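Local coordinates for protein alpha-glucosidase (PDB 6PNR) that probably hydrolyses alpha-linked sulfoquinovosides as a family 31 glycoside hydrolase, and holds a sulfonated aza-sugar inhibitor in its pocket, at residues I133-P138 and F391-P396; C357-L362 and N413-L418; F439-G444 and L453-D458. All coordinates share one frame; numbering follows the deposited sequence.

Contact 1 of 3, residues I133-P138 and F391-P396; sequences IWTSEP and FGEYLP. With 9VH ([(3~{S},4~{R},5~{R})-4,5-bis(oxidanyl)piperidin-3-yl]methanesulfonic acid), chain C.
Glu393 and Tyr394, in the loop that follows strand 386-389 of the TIM barrel, meet Thr135, Ser136 and Glu137 of the loop leaving strand 130-133, an edge strand of an antiparallel sheet before the barrel. From Glu393, CB rests 3.7 Å from Ser136 CA, and CG passes 3.2 Å from Thr135 OG1, the two side chains crossing at about a right angle; that hydroxyl is itself bonded to Asn166. A bend at chi2 (87°) then carries the carboxylate away from Thr135: OE1 lies at the edge of the Tyr394 ring, while OE2 takes a salt bridge from Arg441 and a bond from Asn166 ND2. Glu137 reaches the same loop from the other segment. Its CG lies 3.9 Å from Tyr394 CE1, and OE2 of Glu137 accepts a hydrogen bond from Tyr394 OH, 2.5 Å away, met on the anti side and 27° out of the carboxylate plane, with ring and carboxylate perpendicular. Shortening Glu137 to an alanine would take away the CG and carboxylate that meet Tyr394, and the hydroxyl is likely to lose its acceptor. Beside them, Phe391 CE1 comes within 4.0 Å of Glu137 OE2, while its CE2 touches the inhibitor 9VH at C3, 3.6 Å away.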
loop_
_atom_site.group_PDB
_atom_site.type_symbol
_atom_site.label_atom_id
_atom_site.label_comp_id
_atom_site.label_asym_id
_atom_site.label_seq_id
_atom_site.Cartn_x
_atom_site.Cartn_y
_atom_site.Cartn_z
ATOM N N ILE A 133 0.174 16.316 -3.795
ATOM C CA ILE A 133 0.907 17.560 -3.560
ATOM C C ILE A 133 0.868 17.817 -2.057
ATOM O O ILE A 133 -0.098 18.388 -1.536
ATOM C CB ILE A 133 0.289 18.731 -4.352
ATOM C CG1 ILE A 133 0.142 18.367 -5.835
ATOM C CG2 ILE A 133 1.082 20.050 -4.129
ATOM C CD1 ILE A 133 1.437 18.019 -6.553
ATOM N N TRP A 134 1.893 17.346 -1.345
ATOM C CA TRP A 134 1.936 17.441 0.111
ATOM C C TRP A 134 3.410 17.375 0.485
ATOM O O TRP A 134 4.053 16.352 0.234
ATOM C CB TRP A 134 1.139 16.303 0.758
ATOM C CG TRP A 134 0.966 16.397 2.255
ATOM C CD1 TRP A 134 1.674 15.720 3.210
ATOM C CD2 TRP A 134 0.011 17.203 2.964
ATOM N NE1 TRP A 134 1.218 16.052 4.466
ATOM C CE2 TRP A 134 0.202 16.966 4.342
ATOM C CE3 TRP A 134 -0.976 18.114 2.566
ATOM C CZ2 TRP A 134 -0.563 17.603 5.322
ATOM C CZ3 TRP A 134 -1.742 18.739 3.545
ATOM C CH2 TRP A 134 -1.532 18.481 4.900
ATOM N N THR A 135 3.952 18.462 1.027
ATOM C CA THR A 135 5.370 18.451 1.375
ATOM C C THR A 135 5.594 17.525 2.568
ATOM O O THR A 135 4.788 17.478 3.502
ATOM C CB THR A 135 5.884 19.873 1.656
ATOM O OG1 THR A 135 7.280 19.827 1.985
ATOM C CG2 THR A 135 5.111 20.563 2.783
ATOM N N SER A 136 6.656 16.728 2.500
ATOM C CA SER A 136 6.923 15.754 3.556
ATOM C C SER A 136 8.353 15.264 3.389
ATOM O O SER A 136 9.027 15.583 2.407
ATOM C CB SER A 136 5.940 14.574 3.502
ATOM O OG SER A 136 6.265 13.679 2.439
ATOM N N GLU A 137 8.807 14.469 4.345
ATOM C CA GLU A 137 10.001 13.685 4.078
ATOM C C GLU A 137 9.792 12.917 2.772
ATOM O O GLU A 137 8.708 12.351 2.554
ATOM C CB GLU A 137 10.278 12.724 5.240
ATOM C CG GLU A 137 10.779 13.424 6.499
ATOM C CD GLU A 137 12.256 13.782 6.418
ATOM O OE1 GLU A 137 12.956 13.286 5.508
ATOM O OE2 GLU A 137 12.714 14.584 7.251
ATOM N N PRO A 138 10.781 12.895 1.877
ATOM C CA PRO A 138 10.588 12.263 0.566
ATOM C C PRO A 138 10.661 10.748 0.588
ATOM O O PRO A 138 10.391 10.120 -0.444
ATOM C CB PRO A 138 11.742 12.850 -0.260
ATOM C CG PRO A 138 12.835 12.996 0.768
ATOM C CD PRO A 138 12.132 13.469 2.017
ATOM N N PHE A 391 14.538 21.967 6.296
ATOM C CA PHE A 391 13.207 21.552 6.719
ATOM C C PHE A 391 12.112 22.486 6.219
ATOM O O PHE A 391 12.295 23.199 5.232
ATOM C CB PHE A 391 13.149 21.420 8.243
ATOM C CG PHE A 391 13.860 20.190 8.776
ATOM C CD1 PHE A 391 13.210 18.966 8.830
ATOM C CD2 PHE A 391 15.169 20.262 9.218
ATOM C CE1 PHE A 391 13.855 17.830 9.335
ATOM C CE2 PHE A 391 15.827 19.129 9.718
ATOM C CZ PHE A 391 15.170 17.914 9.764
ATOM N N GLY A 392 10.969 22.479 6.902
ATOM C CA GLY A 392 9.767 23.143 6.440
ATOM C C GLY A 392 8.618 22.206 6.119
ATOM O O GLY A 392 7.538 22.692 5.764
ATOM N N GLU A 393 8.802 20.887 6.249
ATOM C CA GLU A 393 7.813 19.893 5.832
ATOM C C GLU A 393 6.998 19.314 6.978
ATOM O O GLU A 393 6.107 18.495 6.727
ATOM C CB GLU A 393 8.486 18.715 5.102
ATOM C CG GLU A 393 9.577 19.074 4.111
ATOM C CD GLU A 393 10.947 19.207 4.773
ATOM O OE1 GLU A 393 10.998 19.243 6.020
ATOM O OE2 GLU A 393 11.963 19.270 4.047
ATOM N N TYR A 394 7.285 19.685 8.225
ATOM C CA TYR A 394 6.831 18.903 9.372
ATOM C C TYR A 394 5.632 19.508 10.086
ATOM O O TYR A 394 5.420 19.199 11.263
ATOM C CB TYR A 394 7.955 18.743 10.398
ATOM C CG TYR A 394 8.946 17.620 10.172
ATOM C CD1 TYR A 394 9.733 17.585 9.043
ATOM C CD2 TYR A 394 9.137 16.636 11.137
ATOM C CE1 TYR A 394 10.662 16.582 8.854
ATOM C CE2 TYR A 394 10.076 15.634 10.964
ATOM C CZ TYR A 394 10.828 15.611 9.812
ATOM O OH TYR A 394 11.765 14.625 9.604
ATOM N N LEU A 395 4.869 20.381 9.448
ATOM C CA LEU A 395 3.753 20.972 10.195
ATOM C C LEU A 395 2.657 19.929 10.374
ATOM O O LEU A 395 2.134 19.409 9.377
ATOM C CB LEU A 395 3.189 22.216 9.514
ATOM C CG LEU A 395 2.114 22.962 10.333
ATOM C CD1 LEU A 395 2.753 23.828 11.401
ATOM C CD2 LEU A 395 1.220 23.805 9.434
ATOM N N PRO A 396 2.276 19.599 11.602
ATOM C CA PRO A 396 1.219 18.604 11.808
ATOM C C PRO A 396 -0.144 19.187 11.473
ATOM O O PRO A 396 -0.310 20.387 11.264
ATOM C CB PRO A 396 1.337 18.245 13.291
ATOM C CG PRO A 396 1.978 19.437 13.913
ATOM C CD PRO A 396 2.832 20.104 12.868
HETATM O O1 9VH C . 20.557 15.867 11.541
HETATM S S1 9VH C . 19.916 17.169 11.482
HETATM O O2 9VH C . 18.495 17.019 11.290
HETATM O O3 9VH C . 20.289 17.988 12.610
HETATM C C1 9VH C . 20.588 17.934 10.032
HETATM C C2 9VH C . 20.216 17.241 8.714
HETATM C C3 9VH C . 18.764 17.570 8.403
HETATM N N1 9VH C . 18.278 17.264 7.058
HETATM C C4 9VH C . 19.159 17.790 6.015
HETATM C C5 9VH C . 20.575 17.273 6.219
HETATM O O4 9VH C . 21.394 17.803 5.179
HETATM C C6 9VH C . 21.108 17.723 7.572
HETATM O O5 9VH C . 22.440 17.254 7.763
#

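Contact 2 of 3, residues C357-L362 and N413-L418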
loop_
_atom_site.group_PDB
_atom_site.type_symbol
_atom_site.label_atom_id
_atom_site.label_comp_id
_atom_site.label_asym_id
_atom_site.label_seq_id
_atom_site.Cartn_x
_atom_site.Cartn_y
_atom_site.Cartn_z
ATOM N N CYS A 357 10.706 19.654 19.521
ATOM C CA CYS A 357 10.956 21.037 19.144
ATOM C C CYS A 357 9.649 21.800 19.001
ATOM O O CYS A 357 8.630 21.246 18.594
ATOM C CB CYS A 357 11.741 21.128 17.821
ATOM S SG CYS A 357 13.251 20.138 17.837
ATOM N N GLY A 358 9.702 23.088 19.327
ATOM C CA GLY A 358 8.610 23.970 18.988
ATOM C C GLY A 358 8.686 24.403 17.536
ATOM O O GLY A 358 9.759 24.496 16.946
ATOM N N VAL A 359 7.519 24.654 16.956
ATOM C CA VAL A 359 7.398 25.181 15.599
ATOM C C VAL A 359 7.196 26.684 15.711
ATOM O O VAL A 359 6.151 27.138 16.191
ATOM C CB VAL A 359 6.236 24.522 14.848
ATOM C CG1 VAL A 359 6.054 25.155 13.460
ATOM C CG2 VAL A 359 6.456 23.021 14.764
ATOM N N VAL A 360 8.185 27.463 15.275
ATOM C CA VAL A 360 8.020 28.911 15.286
ATOM C C VAL A 360 6.866 29.260 14.356
ATOM O O VAL A 360 6.865 28.873 13.180
ATOM C CB VAL A 360 9.320 29.608 14.879
ATOM C CG1 VAL A 360 9.108 31.117 14.739
ATOM C CG2 VAL A 360 10.417 29.303 15.890
ATOM N N ASP A 361 5.865 29.976 14.881
ATOM C CA ASP A 361 4.657 30.265 14.103
ATOM C C ASP A 361 4.961 31.374 13.104
ATOM O O ASP A 361 4.762 32.562 13.362
ATOM C CB ASP A 361 3.488 30.628 15.011
ATOM C CG ASP A 361 2.182 30.778 14.240
ATOM O OD1 ASP A 361 2.215 30.717 12.990
ATOM O OD2 ASP A 361 1.121 30.937 14.881
ATOM N N LEU A 362 5.408 30.972 11.917
ATOM C CA LEU A 362 5.783 31.945 10.903
ATOM C C LEU A 362 4.598 32.762 10.396
ATOM O O LEU A 362 4.817 33.738 9.681
ATOM C CB LEU A 362 6.465 31.235 9.735
ATOM C CG LEU A 362 7.782 30.534 10.078
ATOM C CD1 LEU A 362 8.344 29.850 8.845
ATOM C CD2 LEU A 362 8.792 31.515 10.650
ATOM N N ASN A 413 1.349 22.991 3.428
ATOM C CA ASN A 413 2.103 23.216 2.199
ATOM C C ASN A 413 2.595 24.647 2.092
ATOM O O ASN A 413 3.499 24.922 1.298
ATOM C CB ASN A 413 1.259 22.893 0.969
ATOM C CG ASN A 413 1.045 21.397 0.774
ATOM O OD1 ASN A 413 1.844 20.575 1.224
ATOM N ND2 ASN A 413 -0.035 21.045 0.083
ATOM N N HIS A 414 2.000 25.558 2.859
ATOM C CA HIS A 414 2.429 26.947 2.834
ATOM C C HIS A 414 3.747 27.139 3.567
ATOM O O HIS A 414 4.495 28.065 3.240
ATOM C CB HIS A 414 1.359 27.836 3.467
ATOM C CG HIS A 414 1.555 29.298 3.200
ATOM N ND1 HIS A 414 0.973 30.279 3.974
ATOM C CD2 HIS A 414 2.263 29.944 2.241
ATOM C CE1 HIS A 414 1.318 31.466 3.508
ATOM N NE2 HIS A 414 2.102 31.291 2.459
ATOM N N TRP A 415 4.043 26.280 4.555
ATOM C CA TRP A 415 5.176 26.527 5.445
ATOM C C TRP A 415 6.505 26.707 4.722
ATOM O O TRP A 415 7.244 27.647 5.071
ATOM C CB TRP A 415 5.283 25.404 6.479
ATOM C CG TRP A 415 5.599 25.918 7.834
ATOM C CD1 TRP A 415 6.793 25.846 8.486
ATOM C CD2 TRP A 415 4.701 26.608 8.708
ATOM N NE1 TRP A 415 6.691 26.444 9.721
ATOM C CE2 TRP A 415 5.418 26.921 9.881
ATOM C CE3 TRP A 415 3.358 26.991 8.612
ATOM C CZ2 TRP A 415 4.839 27.598 10.953
ATOM C CZ3 TRP A 415 2.783 27.666 9.675
ATOM C CH2 TRP A 415 3.527 27.967 10.831
ATOM N N PRO A 416 6.884 25.863 3.750
ATOM C CA PRO A 416 8.188 26.052 3.098
ATOM C C PRO A 416 8.369 27.418 2.468
ATOM O O PRO A 416 9.492 27.930 2.465
ATOM C CB PRO A 416 8.204 24.948 2.039
ATOM C CG PRO A 416 7.341 23.871 2.635
ATOM C CD PRO A 416 6.222 24.631 3.274
ATOM N N VAL A 417 7.306 28.021 1.923
ATOM C CA VAL A 417 7.457 29.342 1.313
ATOM C C VAL A 417 7.514 30.434 2.378
ATOM O O VAL A 417 8.256 31.416 2.228
ATOM C CB VAL A 417 6.328 29.592 0.297
ATOM C CG1 VAL A 417 6.478 30.979 -0.349
ATOM C CG2 VAL A 417 6.378 28.533 -0.767
ATOM N N LEU A 418 6.738 30.293 3.464
ATOM C CA LEU A 418 6.889 31.225 4.585
ATOM C C LEU A 418 8.316 31.209 5.114
ATOM O O LEU A 418 8.905 32.264 5.389
ATOM C CB LEU A 418 5.909 30.880 5.713
ATOM C CG LEU A 418 4.444 31.186 5.409
ATOM C CD1 LEU A 418 3.522 30.609 6.484
ATOM C CD2 LEU A 418 4.251 32.687 5.272
HETATM O O HOH W 1 8.429 27.163 11.764
#
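Trp415 projects its indole from helix 408-429 into the bend where the chain leaves strand 356-359, and residues 359-362 pass around its six-membered ring. Leu362 lies over one face, its CB offset toward the rim, while Val359 approaches obliquely, with CG1 3.7 Å from Trp415 CZ2. The rim is met by oxygens: Val360 O lies near the ring plane, 3.3 Å from Trp415 CZ2, and Asp361 OD1 is 3.7 Å from Trp415 CH2. The carboxylate of Asp361, at the centre of an inverse gamma turn, is tilted only 24° from the indole plane, and its oxygens are bonded to Thr363 OG1 and Tyr403 N. A chi1 of -138°, well off a staggered value, swings the indole to this place. At its nitrogen edge an in-plane water accepts from Trp415 NE1 at 2.8 Å and donates to Val360 O at 2.7 Å, satisfying two buried polar atoms at once. One turn farther along the helix, Leu418 CB packs on Leu362 CB at 4.1 Å. The arrangement joins a small antiparallel sheet, inserted between barrel strands 314-319 and 386-389, to helix 408-429 of the beta-alpha-beta crossover from strand 386-389 to strand 437-439 of the TIM barrel.

Contact 3 of 3, residues F439-G444 and L453-D458. With 9VH ([(3~{S},4~{R},5~{R})-4,5-bis(oxidanyl)piperidin-3-yl]methanesulfonic acid), chain C.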
loop_
_atom_site.group_PDB
_atom_site.type_symbol
_atom_site.label_atom_id
_atom_site.label_comp_id
_atom_site.label_asym_id
_atom_site.label_seq_id
_atom_site.Cartn_x
_atom_site.Cartn_y
_atom_site.Cartn_z
ATOM N N PHE A 439 20.525 27.694 1.015
ATOM C CA PHE A 439 19.960 26.671 0.146
ATOM C C PHE A 439 18.913 25.875 0.900
ATOM O O PHE A 439 19.102 25.533 2.070
ATOM C CB PHE A 439 21.050 25.753 -0.463
ATOM C CG PHE A 439 22.217 25.468 0.456
ATOM C CD1 PHE A 439 23.246 26.389 0.613
ATOM C CD2 PHE A 439 22.306 24.245 1.124
ATOM C CE1 PHE A 439 24.327 26.110 1.441
ATOM C CE2 PHE A 439 23.385 23.960 1.958
ATOM C CZ PHE A 439 24.385 24.876 2.120
ATOM N N MET A 440 17.794 25.611 0.226
ATOM C CA MET A 440 16.640 24.948 0.813
ATOM C C MET A 440 16.330 23.657 0.067
ATOM O O MET A 440 16.567 23.540 -1.139
ATOM C CB MET A 440 15.417 25.868 0.779
ATOM C CG MET A 440 15.699 27.287 1.278
ATOM S SD MET A 440 14.198 28.267 1.358
ATOM C CE MET A 440 13.255 27.390 2.607
ATOM N N ARG A 441 15.794 22.680 0.793
ATOM C CA ARG A 441 15.303 21.461 0.166
ATOM C C ARG A 441 13.783 21.440 0.021
ATOM O O ARG A 441 13.272 20.779 -0.881
ATOM C CB ARG A 441 15.748 20.229 0.972
ATOM C CG ARG A 441 15.121 20.133 2.358
ATOM C CD ARG A 441 15.550 18.864 3.127
ATOM N NE ARG A 441 14.660 18.607 4.258
ATOM C CZ ARG A 441 14.805 17.603 5.127
ATOM N NH1 ARG A 441 15.806 16.738 5.001
ATOM N NH2 ARG A 441 13.932 17.453 6.114
ATOM N N ALA A 442 13.046 22.144 0.880
ATOM C CA ALA A 442 11.598 22.221 0.770
ATOM C C ALA A 442 11.180 23.477 0.007
ATOM O O ALA A 442 11.920 24.461 -0.079
ATOM C CB ALA A 442 10.941 22.213 2.150
ATOM N N GLY A 443 9.970 23.440 -0.538
ATOM C CA GLY A 443 9.499 24.612 -1.253
ATOM C C GLY A 443 8.035 24.494 -1.625
ATOM O O GLY A 443 7.356 23.516 -1.298
ATOM N N GLY A 444 7.570 25.521 -2.324
ATOM C CA GLY A 444 6.200 25.621 -2.775
ATOM C C GLY A 444 6.118 26.745 -3.782
ATOM O O GLY A 444 7.135 27.322 -4.165
ATOM N N LEU A 453 18.722 29.271 -3.681
ATOM C CA LEU A 453 19.351 28.073 -4.224
ATOM C C LEU A 453 18.668 26.833 -3.654
ATOM O O LEU A 453 18.520 26.717 -2.434
ATOM C CB LEU A 453 20.854 28.052 -3.899
ATOM C CG LEU A 453 21.650 26.778 -4.242
ATOM C CD1 LEU A 453 21.731 26.555 -5.756
ATOM C CD2 LEU A 453 23.050 26.834 -3.662
ATOM N N LEU A 454 18.233 25.916 -4.516
ATOM C CA LEU A 454 17.710 24.628 -4.078
ATOM C C LEU A 454 18.852 23.642 -3.872
ATOM O O LEU A 454 19.936 23.795 -4.437
ATOM C CB LEU A 454 16.743 24.038 -5.112
ATOM C CG LEU A 454 15.253 24.354 -5.113
ATOM C CD1 LEU A 454 14.572 23.437 -6.130
ATOM C CD2 LEU A 454 14.662 24.153 -3.741
ATOM N N TRP A 455 18.597 22.614 -3.055
ATOM C CA TRP A 455 19.355 21.377 -3.175
ATOM C C TRP A 455 18.363 20.223 -3.109
ATOM O O TRP A 455 17.243 20.366 -2.605
ATOM C CB TRP A 455 20.505 21.265 -2.137
ATOM C CG TRP A 455 20.297 20.409 -0.901
ATOM C CD1 TRP A 455 20.696 19.108 -0.719
ATOM C CD2 TRP A 455 19.718 20.826 0.346
ATOM N NE1 TRP A 455 20.373 18.689 0.548
ATOM C CE2 TRP A 455 19.769 19.720 1.223
ATOM C CE3 TRP A 455 19.159 22.031 0.806
ATOM C CZ2 TRP A 455 19.267 19.773 2.529
ATOM C CZ3 TRP A 455 18.667 22.088 2.095
ATOM C CH2 TRP A 455 18.718 20.959 2.946
ATOM N N ALA A 456 18.764 19.090 -3.686
ATOM C CA ALA A 456 17.876 17.943 -3.867
ATOM C C ALA A 456 17.534 17.221 -2.557
ATOM O O ALA A 456 16.970 16.122 -2.632
ATOM C CB ALA A 456 18.494 16.957 -4.869
ATOM N N GLY A 457 17.825 17.747 -1.373
ATOM C CA GLY A 457 17.413 17.061 -0.162
ATOM C C GLY A 457 18.291 15.849 0.094
ATOM O O GLY A 457 19.392 15.725 -0.457
ATOM N N ASP A 458 17.787 14.943 0.935
ATOM C CA ASP A 458 18.525 13.750 1.338
ATOM C C ASP A 458 18.366 12.644 0.297
ATOM O O ASP A 458 17.256 12.144 0.091
ATOM C CB ASP A 458 18.008 13.214 2.675
ATOM C CG ASP A 458 18.117 14.205 3.822
ATOM O OD1 ASP A 458 18.729 15.284 3.663
ATOM O OD2 ASP A 458 17.594 13.859 4.910
HETATM O O1 9VH C . 20.557 15.867 11.541
HETATM S S1 9VH C . 19.916 17.169 11.482
HETATM O O2 9VH C . 18.495 17.019 11.290
HETATM O O3 9VH C . 20.289 17.988 12.610
HETATM C C1 9VH C . 20.588 17.934 10.032
HETATM C C2 9VH C . 20.216 17.241 8.714
HETATM C C3 9VH C . 18.764 17.570 8.403
HETATM N N1 9VH C . 18.278 17.264 7.058
HETATM C C4 9VH C . 19.159 17.790 6.015
HETATM C C5 9VH C . 20.575 17.273 6.219
HETATM O O4 9VH C . 21.394 17.803 5.179
HETATM C C6 9VH C . 21.108 17.723 7.572
HETATM O O5 9VH C . 22.440 17.254 7.763
HETATM O O HOH W 2 17.596 14.847 7.149
#
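Arg441 and Trp455 form one wall of the inhibitor site, in the loops beyond the C-terminal end of barrel strand 437-439. Their backbones are tied by a single parallel beta bridge between Met440 and Leu454: Met440 N donates to Leu453 O at 3.0 Å, nearly straight along the carbonyl, and Trp455 N donates to Met440 O at 2.9 Å from above the carbonyl plane. Beyond it Arg441 and Trp455 run side by side in the same direction. The backbone puts Arg441 CB over the six-membered ring of Trp455, a CH-pi contact 3.6 Å from CB to the ring centroid; a chi1 of 66° sets CG between its own backbone N and carbonyl carbon, and from there the extended chain runs on along the indole, with CD still within 3.9 Å of Trp455 CZ2. On the opposite face of the indole from Arg441 CB, Phe439 presents its edge in an offset edge-to-face pair, the planes 86° apart. At the far end, Arg441 NH1 makes a long salt bridge of 3.4 Å to Asp458 OD2, with Asp458 at the guanidinium's edge and the two flat groups turned 66° to each other. NH1 also lies 3.3 Å from 9VH N1, and Asp458 OD1 is 3.5 Å from 9VH C4; a water lies between Asp458 OD2 and N1. Phe391 adds a cation-pi contact. The apolar stem of the arginine thus lies packed along the tryptophan, and its guanidinium, gripped at NE by Glu393 and with NH1 directed to Asp458, is probably kept oriented beside the inhibitor nitrogen.

How the contacts relate
All three contacts are buried, with contact 3 nearest the centre of the chain and contact 2 farthest from it. Contacts 1 and 3 both touch 9VH: contact 1 is held by a tyrosine-carboxylate hydrogen bond, contact 3 by backbone bonds, an aromatic pair and a long salt bridge, and Arg441 links the two through Glu393 and, less closely, Glu137. Contact 2, where the side chain of Val359 is about 14 Å from the inhibitor, is mainly apolar, with one bridging water. Helix 408-429 connects the set: Asn413 probably bonds the backbone of Ile133 and Thr135, while Pro416 packs against both Gly392 and Ala442. Contacts 2 and 3 join parts of the chain around the parallel barrel strands, whereas contact 1 brings in the loop after strand 130-133 of an antiparallel sheet.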